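Uncharacterized protein (Trypanosoma cruzi, PDB 6NEY) probably reads acetylated lysines, as bromodomains do, and this chain is the N-terminal bromodomain-containing part of a longer protein. Local coordinates at residues 84-89 with 102-106; 9-15 with 116-120; 15-19 with 59-64. One frame throughout, in Å; residues are numbered along the deposited sequence.

Contact 1 (84-89 with 102-106); sequences MVNNCY and AERFE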
loop_
_atom_site.group_PDB
_atom_site.type_symbol
_atom_site.label_atom_id
_atom_site.label_comp_id
_atom_site.label_asym_id
_atom_site.label_seq_id
_atom_site.Cartn_x
_atom_site.Cartn_y
_atom_site.Cartn_z
ATOM N N MET A 84 5.528 -2.158 4.003
ATOM C CA MET A 84 6.235 -0.892 3.656
ATOM C C MET A 84 6.532 -0.093 4.928
ATOM O O MET A 84 7.651 0.427 5.083
ATOM C CB MET A 84 5.358 0.041 2.818
ATOM C CG MET A 84 5.451 -0.096 1.363
ATOM S SD MET A 84 4.050 0.879 0.720
ATOM C CE MET A 84 3.278 -0.435 -0.218
ATOM N N VAL A 85 5.508 0.083 5.766
ATOM C CA VAL A 85 5.562 0.915 6.997
ATOM C C VAL A 85 6.559 0.253 7.962
ATOM O O VAL A 85 7.527 0.925 8.403
ATOM C CB VAL A 85 4.137 1.063 7.578
ATOM C CG1 VAL A 85 4.116 1.615 8.997
ATOM C CG2 VAL A 85 3.286 1.933 6.668
ATOM N N ASN A 86 6.406 -1.053 8.188
ATOM C CA ASN A 86 7.230 -1.778 9.195
ATOM C C ASN A 86 8.693 -1.806 8.728
ATOM O O ASN A 86 9.584 -1.650 9.574
ATOM C CB ASN A 86 6.644 -3.152 9.511
ATOM C CG ASN A 86 5.343 -3.049 10.271
ATOM N N ASN A 87 8.936 -1.950 7.431
ATOM C CA ASN A 87 10.301 -1.872 6.839
ATOM C C ASN A 87 10.930 -0.495 7.077
ATOM O O ASN A 87 12.140 -0.426 7.357
ATOM C CB ASN A 87 10.277 -2.209 5.354
ATOM C CG ASN A 87 10.116 -3.699 5.124
ATOM O OD1 ASN A 87 10.110 -4.488 6.072
ATOM N ND2 ASN A 87 9.971 -4.082 3.867
ATOM N N CYS A 88 10.144 0.573 6.975
ATOM C CA CYS A 88 10.601 1.941 7.287
ATOM C C CYS A 88 11.047 2.005 8.757
ATOM O O CYS A 88 12.138 2.530 9.024
ATOM C CB CYS A 88 9.515 2.943 6.940
ATOM S SG CYS A 88 10.016 4.640 7.264
ATOM N N TYR A 89 10.256 1.469 9.677
ATOM C CA TYR A 89 10.540 1.499 11.135
ATOM C C TYR A 89 11.767 0.642 11.440
ATOM O O TYR A 89 12.641 1.091 12.205
ATOM C CB TYR A 89 9.372 0.974 11.964
ATOM C CG TYR A 89 8.131 1.832 11.951
ATOM C CD1 TYR A 89 8.192 3.218 11.954
ATOM C CD2 TYR A 89 6.887 1.232 12.013
ATOM C CE1 TYR A 89 7.035 3.987 11.960
ATOM C CE2 TYR A 89 5.728 1.982 12.018
ATOM C CZ TYR A 89 5.799 3.357 11.982
ATOM O OH TYR A 89 4.638 4.068 11.987
ATOM N N ALA A 102 5.794 7.802 8.454
ATOM C CA ALA A 102 5.308 6.411 8.285
ATOM C C ALA A 102 3.997 6.223 9.057
ATOM O O ALA A 102 3.050 5.610 8.490
ATOM C CB ALA A 102 6.334 5.406 8.735
ATOM N N GLU A 103 3.929 6.701 10.298
ATOM C CA GLU A 103 2.719 6.483 11.150
ATOM C C GLU A 103 1.546 7.312 10.587
ATOM O O GLU A 103 0.401 6.785 10.545
ATOM C CB GLU A 103 2.948 6.808 12.633
ATOM C CG GLU A 103 1.789 6.301 13.484
ATOM C CD GLU A 103 1.927 6.440 14.989
ATOM O OE1 GLU A 103 2.842 7.142 15.445
ATOM O OE2 GLU A 103 1.051 5.890 15.692
ATOM N N ARG A 104 1.790 8.527 10.104
ATOM C CA ARG A 104 0.686 9.327 9.507
ATOM C C ARG A 104 0.235 8.649 8.203
ATOM O O ARG A 104 -0.993 8.636 7.906
ATOM C CB ARG A 104 1.114 10.773 9.257
ATOM C CG ARG A 104 1.263 11.623 10.510
ATOM C CD ARG A 104 1.424 13.084 10.124
ATOM N NE ARG A 104 2.620 13.328 9.333
ATOM C CZ ARG A 104 3.814 13.684 9.809
ATOM N NH1 ARG A 104 4.825 13.897 8.974
ATOM N NH2 ARG A 104 3.996 13.875 11.100
ATOM N N PHE A 105 1.188 8.146 7.416
ATOM C CA PHE A 105 0.935 7.468 6.122
ATOM C C PHE A 105 0.081 6.220 6.370
ATOM O O PHE A 105 -0.908 6.003 5.646
ATOM C CB PHE A 105 2.242 7.113 5.414
ATOM C CG PHE A 105 2.072 6.135 4.287
ATOM C CD1 PHE A 105 1.559 6.552 3.071
ATOM C CD2 PHE A 105 2.407 4.791 4.440
ATOM C CE1 PHE A 105 1.392 5.657 2.028
ATOM C CE2 PHE A 105 2.226 3.898 3.391
ATOM C CZ PHE A 105 1.728 4.333 2.192
ATOM N N GLU A 106 0.423 5.425 7.390
ATOM C CA GLU A 106 -0.320 4.169 7.689
ATOM C C GLU A 106 -1.783 4.531 8.000
ATOM O O GLU A 106 -2.702 3.863 7.443
ATOM C CB GLU A 106 0.379 3.379 8.800
ATOM C CG GLU A 106 -0.168 1.975 9.014
ATOM C CD GLU A 106 0.432 1.322 10.260
ATOM O OE1 GLU A 106 0.669 2.044 11.258
ATOM O OE2 GLU A 106 0.687 0.118 10.237
#

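Contact 2 (9-15 with 116-120); sequences FYPEEEL and YVTKK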
loop_
_atom_site.group_PDB
_atom_site.type_symbol
_atom_site.label_atom_id
_atom_site.label_comp_id
_atom_site.label_asym_id
_atom_site.label_seq_id
_atom_site.Cartn_x
_atom_site.Cartn_y
_atom_site.Cartn_z
ATOM N N PHE A 9 -14.305 -8.501 -6.726
ATOM C CA PHE A 9 -15.062 -7.408 -6.078
ATOM C C PHE A 9 -14.677 -6.088 -6.745
ATOM O O PHE A 9 -15.488 -5.196 -6.704
ATOM C CB PHE A 9 -14.796 -7.353 -4.574
ATOM C CG PHE A 9 -15.448 -8.484 -3.825
ATOM C CD1 PHE A 9 -16.791 -8.424 -3.497
ATOM C CD2 PHE A 9 -14.720 -9.612 -3.476
ATOM C CE1 PHE A 9 -17.402 -9.468 -2.819
ATOM C CE2 PHE A 9 -15.339 -10.663 -2.814
ATOM C CZ PHE A 9 -16.672 -10.584 -2.483
ATOM N N TYR A 10 -13.476 -5.963 -7.303
ATOM C CA TYR A 10 -12.895 -4.629 -7.579
ATOM C C TYR A 10 -12.248 -4.561 -8.955
ATOM O O TYR A 10 -11.443 -5.403 -9.322
ATOM C CB TYR A 10 -11.907 -4.221 -6.484
ATOM C CG TYR A 10 -12.459 -4.278 -5.092
ATOM C CD1 TYR A 10 -13.591 -3.557 -4.752
ATOM C CD2 TYR A 10 -11.878 -5.067 -4.118
ATOM C CE1 TYR A 10 -14.114 -3.590 -3.472
ATOM C CE2 TYR A 10 -12.379 -5.102 -2.828
ATOM C CZ TYR A 10 -13.500 -4.368 -2.507
ATOM O OH TYR A 10 -14.032 -4.410 -1.252
ATOM N N PRO A 11 -12.532 -3.502 -9.735
ATOM C CA PRO A 11 -11.880 -3.322 -11.026
ATOM C C PRO A 11 -10.419 -2.891 -10.813
ATOM O O PRO A 11 -10.161 -2.055 -9.968
ATOM C CB PRO A 11 -12.680 -2.237 -11.760
ATOM C CG PRO A 11 -13.677 -1.698 -10.746
ATOM C CD PRO A 11 -13.469 -2.411 -9.420
ATOM N N GLU A 12 -9.488 -3.492 -11.568
ATOM C CA GLU A 12 -8.044 -3.147 -11.474
ATOM C C GLU A 12 -7.875 -1.635 -11.643
ATOM O O GLU A 12 -7.036 -1.046 -10.938
ATOM C CB GLU A 12 -7.238 -3.889 -12.542
ATOM C CG GLU A 12 -7.046 -5.344 -12.240
ATOM C CD GLU A 12 -8.291 -6.184 -12.400
ATOM O OE1 GLU A 12 -9.202 -5.793 -13.206
ATOM O OE2 GLU A 12 -8.369 -7.206 -11.688
ATOM N N GLU A 13 -8.655 -1.005 -12.527
ATOM C CA GLU A 13 -8.473 0.429 -12.834
ATOM C C GLU A 13 -8.679 1.262 -11.559
ATOM O O GLU A 13 -7.935 2.233 -11.332
ATOM C CB GLU A 13 -9.404 0.848 -13.968
ATOM C CG GLU A 13 -9.125 0.129 -15.286
ATOM C CD GLU A 13 -9.799 -1.219 -15.537
ATOM O OE1 GLU A 13 -10.389 -1.813 -14.571
ATOM O OE2 GLU A 13 -9.721 -1.697 -16.720
ATOM N N GLU A 14 -9.655 0.884 -10.743
ATOM C CA GLU A 14 -9.976 1.599 -9.488
ATOM C C GLU A 14 -8.906 1.338 -8.435
ATOM O O GLU A 14 -8.592 2.274 -7.691
ATOM C CB GLU A 14 -11.359 1.218 -8.968
ATOM C CG GLU A 14 -12.463 1.803 -9.800
ATOM C CD GLU A 14 -13.848 1.526 -9.243
ATOM O OE1 GLU A 14 -13.954 0.740 -8.242
ATOM O OE2 GLU A 14 -14.812 2.101 -9.794
ATOM N N LEU A 15 -8.380 0.115 -8.354
ATOM C CA LEU A 15 -7.364 -0.244 -7.345
ATOM C C LEU A 15 -6.033 0.435 -7.699
ATOM O O LEU A 15 -5.294 0.819 -6.787
ATOM C CB LEU A 15 -7.247 -1.767 -7.242
ATOM C CG LEU A 15 -8.458 -2.491 -6.648
ATOM C CD1 LEU A 15 -8.142 -3.943 -6.320
ATOM C CD2 LEU A 15 -8.981 -1.791 -5.404
ATOM N N TYR A 116 -12.971 3.223 0.488
ATOM C CA TYR A 116 -13.168 2.560 -0.830
ATOM C C TYR A 116 -14.014 1.288 -0.635
ATOM O O TYR A 116 -15.006 1.080 -1.350
ATOM C CB TYR A 116 -11.833 2.224 -1.499
ATOM C CG TYR A 116 -12.010 1.499 -2.812
ATOM C CD1 TYR A 116 -12.406 2.184 -3.951
ATOM C CD2 TYR A 116 -11.868 0.123 -2.901
ATOM C CE1 TYR A 116 -12.634 1.523 -5.152
ATOM C CE2 TYR A 116 -12.080 -0.552 -4.090
ATOM C CZ TYR A 116 -12.476 0.142 -5.220
ATOM O OH TYR A 116 -12.678 -0.550 -6.383
ATOM N N VAL A 117 -13.622 0.437 0.313
ATOM C CA VAL A 117 -14.299 -0.873 0.559
ATOM C C VAL A 117 -15.750 -0.592 0.980
ATOM O O VAL A 117 -16.682 -1.262 0.459
ATOM C CB VAL A 117 -13.503 -1.704 1.580
ATOM C CG1 VAL A 117 -14.268 -2.914 2.092
ATOM C CG2 VAL A 117 -12.173 -2.130 0.962
ATOM N N THR A 118 -15.953 0.443 1.781
ATOM C CA THR A 118 -17.306 0.848 2.241
ATOM C C THR A 118 -18.162 1.338 1.067
ATOM O O THR A 118 -19.323 0.870 0.940
ATOM C CB THR A 118 -17.225 1.881 3.364
ATOM O OG1 THR A 118 -16.514 1.200 4.394
ATOM C CG2 THR A 118 -18.595 2.343 3.805
ATOM N N LYS A 119 -17.637 2.249 0.255
ATOM C CA LYS A 119 -18.356 2.765 -0.950
ATOM C C LYS A 119 -18.786 1.605 -1.852
ATOM O O LYS A 119 -19.993 1.560 -2.272
ATOM C CB LYS A 119 -17.479 3.760 -1.714
ATOM C CG LYS A 119 -18.244 4.664 -2.660
ATOM C CD LYS A 119 -18.250 4.250 -4.096
ATOM C CE LYS A 119 -19.439 4.857 -4.821
ATOM N NZ LYS A 119 -19.110 5.230 -6.210
ATOM N N LYS A 120 -17.864 0.691 -2.164
ATOM C CA LYS A 120 -18.106 -0.403 -3.130
ATOM C C LYS A 120 -19.195 -1.324 -2.567
ATOM O O LYS A 120 -20.124 -1.687 -3.313
ATOM C CB LYS A 120 -16.825 -1.174 -3.430
ATOM C CG LYS A 120 -15.749 -0.387 -4.162
ATOM C CD LYS A 120 -16.142 0.189 -5.506
ATOM C CE LYS A 120 -16.257 -0.842 -6.608
ATOM N NZ LYS A 120 -16.634 -0.208 -7.898
HETATM O O HOH W 1 -16.590 -3.888 -0.534
#

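Contact 3 (15-19 with 59-64); sequences LVALV and AAEKAA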
loop_
_atom_site.group_PDB
_atom_site.type_symbol
_atom_site.label_atom_id
_atom_site.label_comp_id
_atom_site.label_asym_id
_atom_site.label_seq_id
_atom_site.Cartn_x
_atom_site.Cartn_y
_atom_site.Cartn_z
ATOM N N LEU A 15 -8.380 0.115 -8.354
ATOM C CA LEU A 15 -7.364 -0.244 -7.345
ATOM C C LEU A 15 -6.033 0.435 -7.699
ATOM O O LEU A 15 -5.294 0.819 -6.787
ATOM C CB LEU A 15 -7.247 -1.767 -7.242
ATOM C CG LEU A 15 -8.458 -2.491 -6.648
ATOM C CD1 LEU A 15 -8.142 -3.943 -6.320
ATOM C CD2 LEU A 15 -8.981 -1.791 -5.404
ATOM N N VAL A 16 -5.680 0.526 -8.980
ATOM C CA VAL A 16 -4.472 1.300 -9.388
ATOM C C VAL A 16 -4.641 2.749 -8.923
ATOM O O VAL A 16 -3.720 3.290 -8.310
ATOM C CB VAL A 16 -4.223 1.201 -10.904
ATOM C CG1 VAL A 16 -3.144 2.163 -11.341
ATOM C CG2 VAL A 16 -3.865 -0.225 -11.288
ATOM N N ALA A 17 -5.796 3.353 -9.188
ATOM C CA ALA A 17 -6.105 4.744 -8.786
ATOM C C ALA A 17 -5.974 4.871 -7.266
ATOM O O ALA A 17 -5.407 5.892 -6.812
ATOM C CB ALA A 17 -7.477 5.145 -9.279
ATOM N N LEU A 18 -6.523 3.907 -6.516
ATOM C CA LEU A 18 -6.459 3.893 -5.028
ATOM C C LEU A 18 -4.994 3.870 -4.573
ATOM O O LEU A 18 -4.605 4.666 -3.716
ATOM C CB LEU A 18 -7.202 2.657 -4.507
ATOM C CG LEU A 18 -7.173 2.469 -2.993
ATOM C CD1 LEU A 18 -7.786 3.666 -2.290
ATOM C CD2 LEU A 18 -7.899 1.184 -2.625
ATOM N N VAL A 19 -4.190 2.974 -5.139
ATOM C CA VAL A 19 -2.763 2.862 -4.716
ATOM C C VAL A 19 -2.052 4.181 -5.052
ATOM O O VAL A 19 -1.303 4.687 -4.213
ATOM C CB VAL A 19 -2.062 1.678 -5.392
ATOM C CG1 VAL A 19 -0.566 1.766 -5.164
ATOM C CG2 VAL A 19 -2.642 0.336 -4.947
ATOM N N ALA A 59 3.045 -2.131 -5.399
ATOM C CA ALA A 59 1.616 -2.269 -5.063
ATOM C C ALA A 59 0.786 -1.883 -6.288
ATOM O O ALA A 59 -0.206 -2.586 -6.546
ATOM C CB ALA A 59 1.263 -1.424 -3.848
ATOM N N ALA A 60 1.154 -0.821 -7.003
ATOM C CA ALA A 60 0.366 -0.321 -8.155
ATOM C C ALA A 60 0.456 -1.339 -9.303
ATOM O O ALA A 60 -0.547 -1.554 -9.984
ATOM C CB ALA A 60 0.814 1.046 -8.583
ATOM N N GLU A 61 1.620 -1.965 -9.493
ATOM C CA GLU A 61 1.765 -3.050 -10.503
ATOM C C GLU A 61 0.943 -4.278 -10.068
ATOM O O GLU A 61 0.264 -4.836 -10.925
ATOM C CB GLU A 61 3.247 -3.338 -10.764
ATOM C CG GLU A 61 3.507 -3.726 -12.202
ATOM N N LYS A 62 0.935 -4.648 -8.786
ATOM C CA LYS A 62 0.118 -5.782 -8.275
ATOM C C LYS A 62 -1.366 -5.502 -8.504
ATOM O O LYS A 62 -2.064 -6.428 -8.907
ATOM C CB LYS A 62 0.399 -6.055 -6.800
ATOM C CG LYS A 62 1.755 -6.695 -6.550
ATOM C CD LYS A 62 2.047 -6.972 -5.107
ATOM C CE LYS A 62 1.040 -7.894 -4.454
ATOM N NZ LYS A 62 1.546 -8.425 -3.164
ATOM N N ALA A 63 -1.817 -4.259 -8.304
ATOM C CA ALA A 63 -3.225 -3.844 -8.518
ATOM C C ALA A 63 -3.618 -4.059 -9.978
ATOM O O ALA A 63 -4.630 -4.696 -10.226
ATOM C CB ALA A 63 -3.392 -2.398 -8.145
ATOM N N ALA A 64 -2.789 -3.573 -10.888
ATOM C CA ALA A 64 -2.984 -3.646 -12.352
ATOM C C ALA A 64 -3.037 -5.122 -12.800
ATOM O O ALA A 64 -3.761 -5.432 -13.751
ATOM C CB ALA A 64 -1.879 -2.862 -12.999
#

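Contact 1 (84-89 with 102-106)
Helices B and C of the bromodomain four-helix bundle, 75-92 and 97-124, pack antiparallel here, with Val-85 and Ala-102 at the centre of the seam. The two short segments run at 171° with their axes 9.9 Å apart, and Val-85 and Ala-102 bring their CA atoms to 5.7 Å. Val-85 CG2 fits between Glu-106 CB and the edge of the Phe-105 ring, in the ring plane and 3.7 Å from Phe-105 CD2, while CG1 lies against the carboxylate end of the extended Glu-106 chain. A beta-branched residue suits this place because one short side chain fills two directions. Met-84, the residue before Val-85, places SD obliquely beside the same phenyl ring, 4.4 Å from Phe-105 CZ, as a Met-aromatic contact. Ala-102 is small enough to let a tyrosine in close: its CB lies 3.6 Å from CE1 of Tyr-89, and Cys-88 SG comes to the same methyl at 4.0 Å. Tyr-89 has CG beside its backbone N (chi1 -68°), which sends the ring across to the other helix. There Tyr-89 OH rests on the backbone of Glu-103, 3.2 Å from Glu-103 CA, a packing contact and no hydrogen bond. Val-85 O, from the preceding turn, lies above one face of that ring, near the rim. Phe-31, from the long ZA loop joining helices 12-21 and 56-64, stacks on Phe-105 and also touches Met-84 and Ala-102, so that loop folds over the B-C pair, while Asn-87 ND2 bonds to Lys-52 O farther along it.

Contact 2 (9-15 with 116-120)
Glu-14 and Tyr-10 tie the start of the bromodomain's first helix (Z, 12-21) and the residues leading into it to the C-terminal part of helix C, 97-124. The polar grip centres on one oxygen, Glu-14 OE1, which accepts two bonds. Tyr-116 OH donates to the anti lone pair of Glu-14 OE1 at 2.6 Å, and the carboxylate stands nearly upright to the ring, the planes 88° apart, with OE1 at the ring edge. Lys-120 NZ reaches Glu-14 OE1 at 2.9 Å on the syn side, slightly (16°) out of the carboxylate plane, making a salt bridge that would probably favour the charged carboxylate. Lysine suits the site because its chain, bent at chi2 and chi3, can lay CG over a face of the Tyr-116 ring and still deliver NZ to the acid.

The aromatic and apolar part lies beside this. The Tyr-10 and Tyr-116 rings meet obliquely, planes at 54°, with Tyr-116 CE2 3.4 Å from Tyr-10 CD1. That CE2 lies over one face of the Tyr-10 ring, and Phe-9 CB covers the opposite face, while Lys-120 CB lies at its edge. Leu-15 brings CD2 to 3.6 Å from Tyr-116 CE2, the two side chains crossing at about a right angle.

Tyr-10 OH is hydrogen-bonded to Val-72 O, and a water donates both to this OH at 2.7 Å and to Val-117 O at 2.8 Å.

Contact 3 (15-19 with 59-64)
Val-16 and Val-19 share one rotamer, with CG1 anti to the backbone N (chi1 171° and 168°) and CG2 beside it, yet they meet the facing helix with different methyls. Val-16, set at the flank of the seam, uses CG2, and this Val-16 CG2 lies 3.5 Å from the backbone N of Ala-64 and 3.7 Å from its CB. The same methyl also approaches the CB of Ala-63. Val-19, one turn later, points toward the partner and leads with CG1; Val-19 CG1 settles between neighbouring alanines, 3.6 Å from the backbone N of Ala-60 and 3.9 Å from Ala-59 CB, with Ala-60 CB also close by.

Helices Z (12-21) and A (56-64) of the bromodomain bundle are the two elements joined here. They run antiparallel, at 169° between the short segments, and their axes come within 8.4 Å. Such nearness depends on alanine: Ala-59, Ala-60, Ala-63 and Ala-64 offer a single methyl each, so the valines can press on helix backbone, and Val-16 and Ala-60 bring their CA atoms to 5.2 Å. No hydrogen bond crosses the seam; methyls meet methyls and helix backbone. Ala-63 is the most deeply engaged of the alanines, its CB lying 3.8 Å from the backbone N of Val-16 and 4.0 Å from the CB of Leu-15.

Behind the pair, Val-19 also touches Leu-77 of helix 75-92, and Tyr-68 of the loop after helix A packs on both Leu-15 and Ala-59. Lys-62 turns away from the valines and forms a salt bridge with Asp-80 of helix 75-92.

In the fold
Along the chain, contact 2 closes the longest loop, and contacts 3 and 1 follow one another inside it. Contacts 2 and 3 share helix 12-21 and Leu-15, and their centres are about 11 Å apart on one side of the chain's centre. Contact 1 lies on the other side, its centre about 18 Å from that of contact 3 and about 23 Å from that of contact 2, with which it shares the long helix 97-124. Contact 1 lies toward the bundle end bearing the BC loop and part of the ZA loop, which in bromodomains frame the acetyl-lysine pocket, while contact 2 joins the two ends of the chain at the far end of the bundle.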